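PDB 3QXI: enoyl-CoA hydratase EchA1 from Mycobacterium marinum, which probably catalyses the reversible addition of water to 2-trans-enoyl-CoA thioesters, giving 3-hydroxyacyl-CoA, in fatty acid metabolism. Local coordinates for residues P15-E20 and R45-A50; D23-I28 and K203-G208; E85-V88 and G93-F96; S133-P138 and G182-L187; D171-S174 and A180-M183. One frame throughout, in Å; residues are numbered along the deposited sequence.

Interaction 1: residues P15-E20 and R45-A50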
# COMPACT_ATOMS: atom_id res chain seq x y z
N PRO B 15 8.95 -28.47 26.79
CA PRO B 15 8.24 -28.29 25.51
C PRO B 15 8.96 -27.28 24.62
O PRO B 15 9.50 -26.29 25.11
CB PRO B 15 6.86 -27.76 25.94
CG PRO B 15 6.68 -28.27 27.32
CD PRO B 15 8.07 -28.19 27.94
N GLU B 16 8.97 -27.56 23.32
CA GLU B 16 9.58 -26.66 22.34
C GLU B 16 8.78 -25.38 22.07
O GLU B 16 9.31 -24.41 21.52
CB GLU B 16 9.95 -27.42 21.08
CG GLU B 16 11.23 -28.24 21.29
CD GLU B 16 11.45 -29.30 20.24
OE1 GLU B 16 12.23 -29.03 19.30
OE2 GLU B 16 10.86 -30.41 20.37
N VAL B 17 7.51 -25.38 22.48
CA VAL B 17 6.66 -24.18 22.53
C VAL B 17 5.91 -24.21 23.86
O VAL B 17 5.32 -25.22 24.23
CB VAL B 17 5.68 -24.10 21.34
CG1 VAL B 17 4.63 -23.01 21.55
CG2 VAL B 17 6.43 -23.83 20.03
N LEU B 18 5.98 -23.10 24.59
CA LEU B 18 5.29 -22.94 25.86
C LEU B 18 4.02 -22.15 25.58
O LEU B 18 4.01 -21.28 24.72
CB LEU B 18 6.16 -22.18 26.87
CG LEU B 18 7.57 -22.68 27.21
CD1 LEU B 18 8.36 -21.61 27.97
CD2 LEU B 18 7.53 -24.00 28.00
N VAL B 19 2.98 -22.45 26.34
CA VAL B 19 1.67 -21.84 26.18
C VAL B 19 1.16 -21.52 27.57
O VAL B 19 1.17 -22.36 28.46
CB VAL B 19 0.65 -22.78 25.44
CG1 VAL B 19 -0.71 -22.13 25.28
CG2 VAL B 19 1.18 -23.24 24.07
N GLU B 20 0.71 -20.29 27.76
CA GLU B 20 0.24 -19.86 29.06
C GLU B 20 -0.91 -18.88 28.92
O GLU B 20 -0.88 -18.00 28.06
CB GLU B 20 1.40 -19.21 29.83
CG GLU B 20 1.00 -18.54 31.12
CD GLU B 20 2.08 -17.64 31.66
OE1 GLU B 20 3.23 -17.74 31.17
OE2 GLU B 20 1.79 -16.83 32.56
N ARG B 45 4.02 -27.83 14.52
CA ARG B 45 2.79 -28.48 15.04
C ARG B 45 2.27 -27.78 16.31
O ARG B 45 1.06 -27.53 16.42
CB ARG B 45 2.96 -30.00 15.30
N ALA B 46 3.15 -27.47 17.26
CA ALA B 46 2.72 -26.84 18.52
C ALA B 46 2.19 -25.40 18.34
O ALA B 46 1.24 -24.99 19.05
CB ALA B 46 3.80 -26.91 19.58
N LEU B 47 2.76 -24.64 17.41
CA LEU B 47 2.18 -23.33 17.04
C LEU B 47 0.78 -23.52 16.45
O LEU B 47 -0.19 -22.87 16.88
CB LEU B 47 3.08 -22.56 16.07
CG LEU B 47 4.42 -22.01 16.58
CD1 LEU B 47 5.11 -21.20 15.47
CD2 LEU B 47 4.27 -21.16 17.84
N ALA B 48 0.68 -24.46 15.51
CA ALA B 48 -0.59 -24.87 14.94
C ALA B 48 -1.62 -25.19 16.01
O ALA B 48 -2.73 -24.66 15.97
CB ALA B 48 -0.41 -26.05 13.98
N ASP B 49 -1.25 -26.03 16.99
CA ASP B 49 -2.18 -26.41 18.05
C ASP B 49 -2.53 -25.23 18.95
O ASP B 49 -3.65 -25.13 19.44
CB ASP B 49 -1.61 -27.55 18.91
CG ASP B 49 -1.33 -28.82 18.10
OD1 ASP B 49 -2.06 -29.09 17.11
OD2 ASP B 49 -0.37 -29.56 18.46
N ALA B 50 -1.56 -24.35 19.18
CA ALA B 50 -1.85 -23.20 20.02
C ALA B 50 -2.88 -22.24 19.39
O ALA B 50 -3.73 -21.70 20.11
CB ALA B 50 -0.56 -22.47 20.41

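Interaction 2: residues D23-I28 and K203-G208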
# COMPACT_ATOMS: atom_id res chain seq x y z
N ASP B 23 -5.59 -14.52 32.13
CA ASP B 23 -6.90 -13.95 31.93
C ASP B 23 -7.47 -14.44 30.61
O ASP B 23 -7.67 -15.64 30.44
CB ASP B 23 -6.80 -12.43 31.91
CG ASP B 23 -7.83 -11.77 32.76
OD1 ASP B 23 -9.01 -12.23 32.75
OD2 ASP B 23 -7.45 -10.80 33.46
N ARG B 24 -7.74 -13.53 29.67
CA ARG B 24 -8.30 -13.90 28.36
C ARG B 24 -7.24 -13.82 27.24
O ARG B 24 -7.54 -13.88 26.06
CB ARG B 24 -9.52 -13.03 28.01
CG ARG B 24 -10.60 -12.93 29.09
CD ARG B 24 -11.79 -12.13 28.56
NE ARG B 24 -12.31 -12.74 27.34
CZ ARG B 24 -13.16 -13.76 27.30
NH1 ARG B 24 -13.63 -14.29 28.42
NH2 ARG B 24 -13.55 -14.27 26.13
N ILE B 25 -5.98 -13.71 27.63
CA ILE B 25 -4.90 -13.68 26.68
C ILE B 25 -4.14 -14.99 26.70
O ILE B 25 -3.78 -15.49 27.77
CB ILE B 25 -3.94 -12.51 27.02
CG1 ILE B 25 -4.70 -11.18 27.01
CG2 ILE B 25 -2.71 -12.53 26.06
CD1 ILE B 25 -3.96 -10.06 27.69
N LEU B 26 -3.88 -15.54 25.53
CA LEU B 26 -2.99 -16.69 25.42
C LEU B 26 -1.59 -16.26 25.01
O LEU B 26 -1.41 -15.58 24.00
CB LEU B 26 -3.54 -17.71 24.42
CG LEU B 26 -2.97 -19.14 24.50
CD1 LEU B 26 -3.48 -19.86 25.75
CD2 LEU B 26 -3.29 -19.94 23.21
N ILE B 27 -0.59 -16.64 25.80
CA ILE B 27 0.77 -16.30 25.48
C ILE B 27 1.50 -17.55 24.97
O ILE B 27 1.57 -18.56 25.65
CB ILE B 27 1.49 -15.65 26.70
CG1 ILE B 27 0.76 -14.35 27.10
CG2 ILE B 27 2.99 -15.45 26.39
CD1 ILE B 27 1.23 -13.74 28.38
N ILE B 28 2.04 -17.45 23.75
CA ILE B 28 2.64 -18.55 23.02
C ILE B 28 4.13 -18.25 22.78
O ILE B 28 4.48 -17.34 22.01
CB ILE B 28 1.94 -18.73 21.64
CG1 ILE B 28 0.42 -18.87 21.82
CG2 ILE B 28 2.52 -19.94 20.89
CD1 ILE B 28 -0.39 -18.67 20.55
N LYS B 203 -6.44 -3.85 25.64
CA LYS B 203 -7.31 -2.86 25.00
C LYS B 203 -8.30 -3.53 24.05
O LYS B 203 -9.47 -3.19 24.01
CB LYS B 203 -6.49 -1.81 24.24
CG LYS B 203 -5.82 -0.77 25.14
CD LYS B 203 -4.53 -0.21 24.52
CE LYS B 203 -4.78 0.43 23.16
NZ LYS B 203 -5.74 1.56 23.34
N ILE B 204 -7.82 -4.52 23.32
CA ILE B 204 -8.61 -5.23 22.32
C ILE B 204 -9.60 -6.17 22.99
O ILE B 204 -10.76 -6.23 22.57
CB ILE B 204 -7.72 -5.97 21.32
CG1 ILE B 204 -7.00 -4.96 20.41
CG2 ILE B 204 -8.55 -6.93 20.48
CD1 ILE B 204 -5.81 -5.56 19.69
N THR B 205 -9.13 -6.86 24.03
CA THR B 205 -9.94 -7.70 24.91
C THR B 205 -11.10 -6.98 25.64
O THR B 205 -12.10 -7.61 25.98
CB THR B 205 -9.03 -8.42 25.95
OG1 THR B 205 -8.20 -9.36 25.26
CG2 THR B 205 -9.85 -9.19 26.96
N ALA B 206 -10.96 -5.69 25.90
CA ALA B 206 -12.04 -4.91 26.52
C ALA B 206 -13.20 -4.67 25.53
O ALA B 206 -14.31 -4.32 25.93
CB ALA B 206 -11.51 -3.58 27.06
N ASN B 207 -12.92 -4.89 24.23
CA ASN B 207 -13.90 -4.68 23.16
C ASN B 207 -14.75 -5.92 22.83
O ASN B 207 -14.35 -7.04 23.14
CB ASN B 207 -13.22 -4.12 21.88
CG ASN B 207 -12.59 -2.79 22.12
OD1 ASN B 207 -13.06 -1.99 22.92
ND2 ASN B 207 -11.48 -2.53 21.44
N GLY B 208 -15.90 -5.71 22.19
CA GLY B 208 -16.83 -6.81 21.86
C GLY B 208 -16.23 -7.89 20.98
O GLY B 208 -15.82 -7.60 19.85

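Interaction 3: residues E85-V88 and G93-F96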
# COMPACT_ATOMS: atom_id res chain seq x y z
N GLU B 85 11.93 -33.48 8.35
CA GLU B 85 10.81 -33.23 9.29
C GLU B 85 9.62 -32.55 8.59
O GLU B 85 9.81 -31.85 7.59
CB GLU B 85 11.28 -32.37 10.47
CG GLU B 85 12.39 -32.96 11.34
CD GLU B 85 12.59 -32.20 12.65
OE1 GLU B 85 13.74 -32.13 13.15
OE2 GLU B 85 11.60 -31.66 13.19
N ASN B 86 8.40 -32.77 9.10
CA ASN B 86 7.17 -32.09 8.59
C ASN B 86 7.08 -30.63 9.11
O ASN B 86 6.20 -30.28 9.91
CB ASN B 86 5.90 -32.93 8.91
CG ASN B 86 4.58 -32.29 8.39
OD1 ASN B 86 4.50 -31.73 7.28
ND2 ASN B 86 3.52 -32.41 9.20
N VAL B 87 7.99 -29.79 8.62
CA VAL B 87 8.16 -28.40 9.08
C VAL B 87 7.12 -27.48 8.47
O VAL B 87 6.61 -26.61 9.18
CB VAL B 87 9.57 -27.85 8.76
CG1 VAL B 87 9.81 -26.52 9.48
CG2 VAL B 87 10.63 -28.84 9.17
N VAL B 88 6.81 -27.68 7.19
CA VAL B 88 5.81 -26.87 6.45
C VAL B 88 4.47 -27.63 6.24
O VAL B 88 4.25 -28.34 5.24
CB VAL B 88 6.37 -26.31 5.09
CG1 VAL B 88 5.42 -25.23 4.49
CG2 VAL B 88 7.80 -25.77 5.25
N GLY B 93 1.50 -24.09 6.90
CA GLY B 93 2.84 -23.55 6.64
C GLY B 93 3.75 -23.64 7.85
O GLY B 93 3.85 -24.70 8.48
N LEU B 94 4.42 -22.53 8.16
CA LEU B 94 5.28 -22.45 9.34
C LEU B 94 4.42 -22.18 10.55
O LEU B 94 4.16 -21.02 10.88
CB LEU B 94 6.32 -21.34 9.21
CG LEU B 94 7.49 -21.47 8.24
CD1 LEU B 94 8.37 -20.20 8.32
CD2 LEU B 94 8.35 -22.72 8.48
N GLY B 95 3.95 -23.23 11.20
CA GLY B 95 3.06 -23.05 12.33
C GLY B 95 1.67 -22.58 11.94
O GLY B 95 0.70 -23.30 12.14
N PHE B 96 1.56 -21.37 11.37
CA PHE B 96 0.27 -20.78 11.00
C PHE B 96 0.39 -19.75 9.85
O PHE B 96 -0.58 -19.00 9.57
CB PHE B 96 -0.32 -20.09 12.23
CG PHE B 96 0.52 -18.92 12.74
CD1 PHE B 96 0.18 -17.62 12.40
CD2 PHE B 96 1.68 -19.15 13.49
CE1 PHE B 96 0.94 -16.55 12.85
CE2 PHE B 96 2.47 -18.09 13.94
CZ PHE B 96 2.11 -16.78 13.62

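Interaction 4: residues S133-P138 and G182-L187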
# COMPACT_ATOMS: atom_id res chain seq x y z
N SER B 133 15.40 -4.32 18.43
CA SER B 133 15.18 -5.58 17.72
C SER B 133 15.28 -5.37 16.22
O SER B 133 15.35 -4.21 15.77
CB SER B 133 13.87 -6.25 18.14
OG SER B 133 12.76 -5.44 17.83
N ALA B 134 15.36 -6.45 15.46
CA ALA B 134 15.50 -6.33 13.99
C ALA B 134 14.76 -7.43 13.20
O ALA B 134 14.54 -8.55 13.72
CB ALA B 134 16.96 -6.30 13.60
N PHE B 135 14.37 -7.09 11.97
CA PHE B 135 13.68 -7.99 11.05
C PHE B 135 14.52 -8.13 9.78
O PHE B 135 15.52 -7.43 9.62
CB PHE B 135 12.30 -7.40 10.70
CG PHE B 135 11.44 -7.15 11.90
CD1 PHE B 135 10.44 -8.06 12.26
CD2 PHE B 135 11.65 -6.02 12.71
CE1 PHE B 135 9.63 -7.83 13.37
CE2 PHE B 135 10.87 -5.79 13.85
CZ PHE B 135 9.87 -6.68 14.18
N GLY B 136 14.11 -9.01 8.88
CA GLY B 136 14.78 -9.12 7.58
C GLY B 136 14.41 -10.41 6.88
O GLY B 136 14.00 -11.36 7.53
N ILE B 137 14.56 -10.45 5.57
CA ILE B 137 14.48 -11.71 4.84
C ILE B 137 15.78 -11.88 4.06
O ILE B 137 15.85 -11.56 2.85
CB ILE B 137 13.20 -11.82 3.96
CG1 ILE B 137 12.92 -10.47 3.24
CG2 ILE B 137 12.02 -12.25 4.83
CD1 ILE B 137 11.74 -10.47 2.28
N PRO B 138 16.83 -12.39 4.75
CA PRO B 138 18.15 -12.58 4.11
C PRO B 138 18.25 -13.79 3.15
O PRO B 138 19.33 -14.02 2.58
CB PRO B 138 19.10 -12.78 5.31
CG PRO B 138 18.20 -13.48 6.37
CD PRO B 138 16.81 -12.83 6.16
N GLY B 182 5.44 1.84 9.59
CA GLY B 182 4.09 1.44 9.96
C GLY B 182 3.85 -0.06 9.97
O GLY B 182 2.71 -0.50 10.07
N MET B 183 4.92 -0.83 9.84
CA MET B 183 4.90 -2.27 10.04
C MET B 183 4.86 -2.66 11.54
O MET B 183 4.12 -3.55 11.90
CB MET B 183 6.12 -2.90 9.38
CG MET B 183 6.32 -4.36 9.73
SD MET B 183 7.63 -5.07 8.74
CE MET B 183 8.16 -6.44 9.78
N VAL B 184 5.64 -1.98 12.38
CA VAL B 184 5.67 -2.22 13.82
C VAL B 184 4.71 -1.24 14.49
O VAL B 184 4.82 -0.03 14.28
CB VAL B 184 7.11 -2.07 14.38
CG1 VAL B 184 7.12 -1.92 15.92
CG2 VAL B 184 7.96 -3.22 13.94
N ASN B 185 3.77 -1.74 15.28
CA ASN B 185 2.73 -0.86 15.83
C ASN B 185 3.24 -0.05 17.03
O ASN B 185 2.95 1.15 17.18
CB ASN B 185 1.48 -1.67 16.24
CG ASN B 185 0.80 -2.29 15.06
OD1 ASN B 185 1.17 -3.39 14.64
ND2 ASN B 185 -0.21 -1.60 14.51
N VAL B 186 4.01 -0.74 17.87
CA VAL B 186 4.50 -0.22 19.13
C VAL B 186 5.96 -0.61 19.32
O VAL B 186 6.32 -1.79 19.20
CB VAL B 186 3.74 -0.78 20.35
CG1 VAL B 186 4.27 -0.14 21.61
CG2 VAL B 186 2.23 -0.53 20.23
N LEU B 187 6.77 0.39 19.66
CA LEU B 187 8.15 0.15 20.07
C LEU B 187 8.23 0.05 21.60
O LEU B 187 7.75 0.92 22.32
CB LEU B 187 9.06 1.28 19.57
CG LEU B 187 9.36 1.31 18.08
CD1 LEU B 187 10.05 2.64 17.77
CD2 LEU B 187 10.25 0.15 17.70

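Interaction 5: residues D171-S174 and A180-M183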
# COMPACT_ATOMS: atom_id res chain seq x y z
N ASP B 171 18.95 -7.18 3.28
CA ASP B 171 19.38 -6.28 4.39
C ASP B 171 18.42 -6.40 5.56
O ASP B 171 17.23 -6.60 5.34
CB ASP B 171 19.34 -4.79 3.98
CG ASP B 171 20.40 -4.40 2.97
OD1 ASP B 171 21.31 -5.22 2.66
OD2 ASP B 171 20.33 -3.24 2.47
N ASN B 172 18.93 -6.19 6.77
CA ASN B 172 18.08 -6.05 7.96
C ASN B 172 17.22 -4.78 7.93
O ASN B 172 17.56 -3.77 7.30
CB ASN B 172 18.88 -6.10 9.26
CG ASN B 172 19.57 -7.43 9.48
OD1 ASN B 172 19.24 -8.45 8.86
ND2 ASN B 172 20.55 -7.44 10.39
N LEU B 173 16.08 -4.88 8.61
CA LEU B 173 15.18 -3.77 8.77
C LEU B 173 15.00 -3.58 10.27
O LEU B 173 14.46 -4.47 10.95
CB LEU B 173 13.83 -4.10 8.12
CG LEU B 173 12.74 -3.13 8.51
CD1 LEU B 173 12.96 -1.78 7.80
CD2 LEU B 173 11.40 -3.68 8.12
N SER B 174 15.48 -2.46 10.80
CA SER B 174 15.52 -2.26 12.25
C SER B 174 14.08 -2.13 12.73
O SER B 174 13.19 -1.75 11.95
CB SER B 174 16.24 -0.97 12.59
OG SER B 174 15.41 0.15 12.24
N ALA B 180 8.69 3.29 11.85
CA ALA B 180 8.51 4.51 11.02
C ALA B 180 7.72 4.20 9.75
O ALA B 180 7.00 5.05 9.20
CB ALA B 180 9.88 5.15 10.66
N LEU B 181 7.85 2.97 9.28
CA LEU B 181 7.20 2.58 8.05
C LEU B 181 5.80 2.02 8.31
O LEU B 181 5.05 1.74 7.35
CB LEU B 181 8.08 1.59 7.29
CG LEU B 181 9.37 2.16 6.76
CD1 LEU B 181 10.20 1.05 6.16
CD2 LEU B 181 9.08 3.33 5.74
N GLY B 182 5.44 1.84 9.59
CA GLY B 182 4.09 1.44 9.96
C GLY B 182 3.85 -0.06 9.97
O GLY B 182 2.71 -0.50 10.07
N MET B 183 4.92 -0.83 9.84
CA MET B 183 4.90 -2.27 10.04
C MET B 183 4.86 -2.66 11.54
O MET B 183 4.12 -3.55 11.90
CB MET B 183 6.12 -2.90 9.38
CG MET B 183 6.32 -4.36 9.73
SD MET B 183 7.63 -5.07 8.74
CE MET B 183 8.16 -6.44 9.78

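Interaction 1: residues P15-E20 and R45-A50
V17 is the main projection on the strand side, and helix residues A46 and L47 receive it from two directions. V17 CB meets A46 CB at 3.8 Å, and V17 CG2 comes alongside that same A46 methyl at 4.1 Å. L47 approaches V17 at about a right angle: its CD2 lies 4.1 Å from V17 CG2 and 4.2 Å from V17 CG1, so a single leucine methyl fills the notch between the two valine branches. CG1 of V17 is anti to the backbone N (chi1 169°), which turns both branches toward this leucine. Two residues along the strand the fit is simpler, since V19 offers CG2 alone, 4.1 Å from A50 CB. The pairing V17 with A46 and V19 with A50 follows one helical turn, consistent with segments 17-20 and 45-50, whose axes approach to 8.9 Å at 17°. Small alanines form the hollows, and the beta-branched valines form the bumps. I28 of the neighbouring strand 25-30 touches V17, L47 and A50 as well. With no hydrogen bond between the segments, this helix-on-sheet packing of the crotonase fold depends on shape and on burial of apolar surface.

Interaction 2: residues D23-I28 and K203-G208
Where the loop enters strand 25-30, the backbone of R24 comes nearest to that of T205 of helix 193-205, CA to CA 7.3 Å. The gap is bridged by side chains, chiefly one methyl. T205 CG2 packs against the aliphatic part of R24, 3.9 Å from its CD and 4.0 Å from its CB, and also lies at the edge of the guanidinium, near its plane. The arginine chain runs extended to CD and then bends (chi3 56°), which swings the guanidinium out of line with the methylene run. There R24 NE bonds to S61 OG and R24 NH2 to the carbonyl O of A58, so two polar partners hold its rotation. T205 divides its two branches in a similar way: CG2 is anti to the backbone N and serves the arginine, while OG1 donates to A201 O one turn back in its own helix. That satisfied hydroxyl lies 4.3 Å from I25 CG1, a loose approach. Beyond the contact, N207 ND2 bonds to the carbonyl oxygens of L168 and T169 of a second subunit. The polar ends of R24 and T205 are therefore engaged elsewhere, and what they give each other is contact between carbon atoms, at the partly buried junction of sheet and C-terminal helices.

Interaction 3: residues E85-V88 and G93-F96
The flat groups that meet are peptide units, those following V87 and G93, and no ring takes part. Their carbonyl oxygens stand 3.4 Å apart, V87 O to G93 O, two acceptors without a proton between them. S44 OG bonds to V87 O and also to G95 N, tying the two segments to one hydroxyl. G93 O receives a CA-H...O contact from V88 CA at 3.6 Å, with an angle of 147° at the hydrogen. V88 CG1 covers the backbone of the glycine, reaching 3.8 Å from G93 CA and 4.1 Å from G93 C. The two segments flank a short chain reversal whose strand pairing is only loose, apart from the main sheet of this crotonase-family chain. G93 has a positive phi (78°), a backbone shape that favours glycine, and L94 is the centre of an inverse gamma turn. Away from the carbonyls, V87 and L94 lie side by side and point the same way, with V87 CG1 4.2 Å from L94 CD2. V88 CG2 joins that leucine methyl more distantly, at 4.5 Å. Beyond the reversal, L94 also packs on M76 and on E119 and L120 of helix 116-123, while V87 shares the contact with M76.

Interaction 4: residues S133-P138 and G182-L187
F135 and M183 make the CH-pi part of this contact. The terminal methyl of M183 sits over one face of the phenyl ring, with CE 4.1 Å from the F135 ring centroid and 27° off the ring normal. It is displaced toward one side of the ring, since the nearest ring atom is F135 CD1, 3.7 Å from CE, with CG next at 4.0 Å. The extended methionine puts CE foremost, with the sulfur behind it, and the two side chains cross at a slant.

Ordinary apolar packing supplies the rest. V184 brings CG2 to the far part of the same ring, 3.9 Å from F135 CE2 and 4.0 Å from CZ, by an oblique approach. CG1 of V184 is anti to the backbone N (chi1 164°), which places CG2 beside that nitrogen and against the ring. Consecutive residues M183 and V184 thus hold different parts of one aromatic group, while A121 and I127 touch it too.

No hydrogen bond joins the two segments. Polar links run outward instead: F135 pairs through its backbone with L173, G136 N bonds to T118 OG1, and N185 bonds through OD1 to I127 N and through ND2 to E165 and A161 of a second subunit. With F135, M183 and V184 all buried, the phenyl ring fills the interior between strand 134-136, in the small three-stranded sheet, and the approach to strand 186-188, outermost within this chain in the larger sheet, the two-sheet layout of the crotonase fold.

Interaction 5: residues D171-S174 and A180-M183
L173 reaches across to L181 and M183 with its two methyl branches, one to each residue. Its CG is anti to the backbone N (chi1 168°), which extends the side chain from strand 173-174 toward the chain leaving helix 175-180, and the second torsion (73°) turns the fork so that CD1 faces L181 and CD2 faces M183. CD1 of L173 lies 4.3 Å from CD1 of L181, a loose methyl-methyl approach, while CD2 of L173 comes 4.1 Å from SD of M183.

L181 adopts a different shape. Its CG is beside the backbone N and anti to the carbonyl carbon, and CD1 carries the chain onward to meet L173. M183 is extended throughout, with a third torsion of 156°, and its length lets the thioether lie obliquely across the tip of L173, so here the sulfur rather than the terminal methyl is the point of contact. Between these two residues G182 leaves the helix with positive phi in a Schellman motif, and this turn brings L181 and M183 round to present their side chains to the same leucine.

At the other end of the helix S174 is the N-cap, its OG bonded to R177 N. A178 of that helix also touches both L173 and M183, and L166 from helix 160-169 packs on L173. The contact between the segments at either end of helix 175-180 is apolar, with no hydrogen bond across it: sulfur and branched carbon meet at van der Waals distances, without directional bonding.

In the fold
Interactions 1 and 2 adjoin on the large sheet, where strands 17-22 and 25-30 are neighbours: E20 O lies 2.7 Å from I27 N, a probable hydrogen bond, though the contact centres are 18 Å apart. Interaction 3 touches the same helix as interaction 1, L47 CB lying 3.8 Å from G95 CA. Interactions 4 and 5, with centres 5 Å apart, share M183 and are joined by F135 O to L173 N at 2.8 Å; their centres lie about 23 and 28 Å from that of interaction 1. Between subunits, D171 OD2 (interaction 5) meets K203 NZ (interaction 2) of a neighbouring subunit in a salt bridge. L94 and F135 both pack on helix 116-123, consistent with crotonase relatives, where the corresponding helix borders the active site.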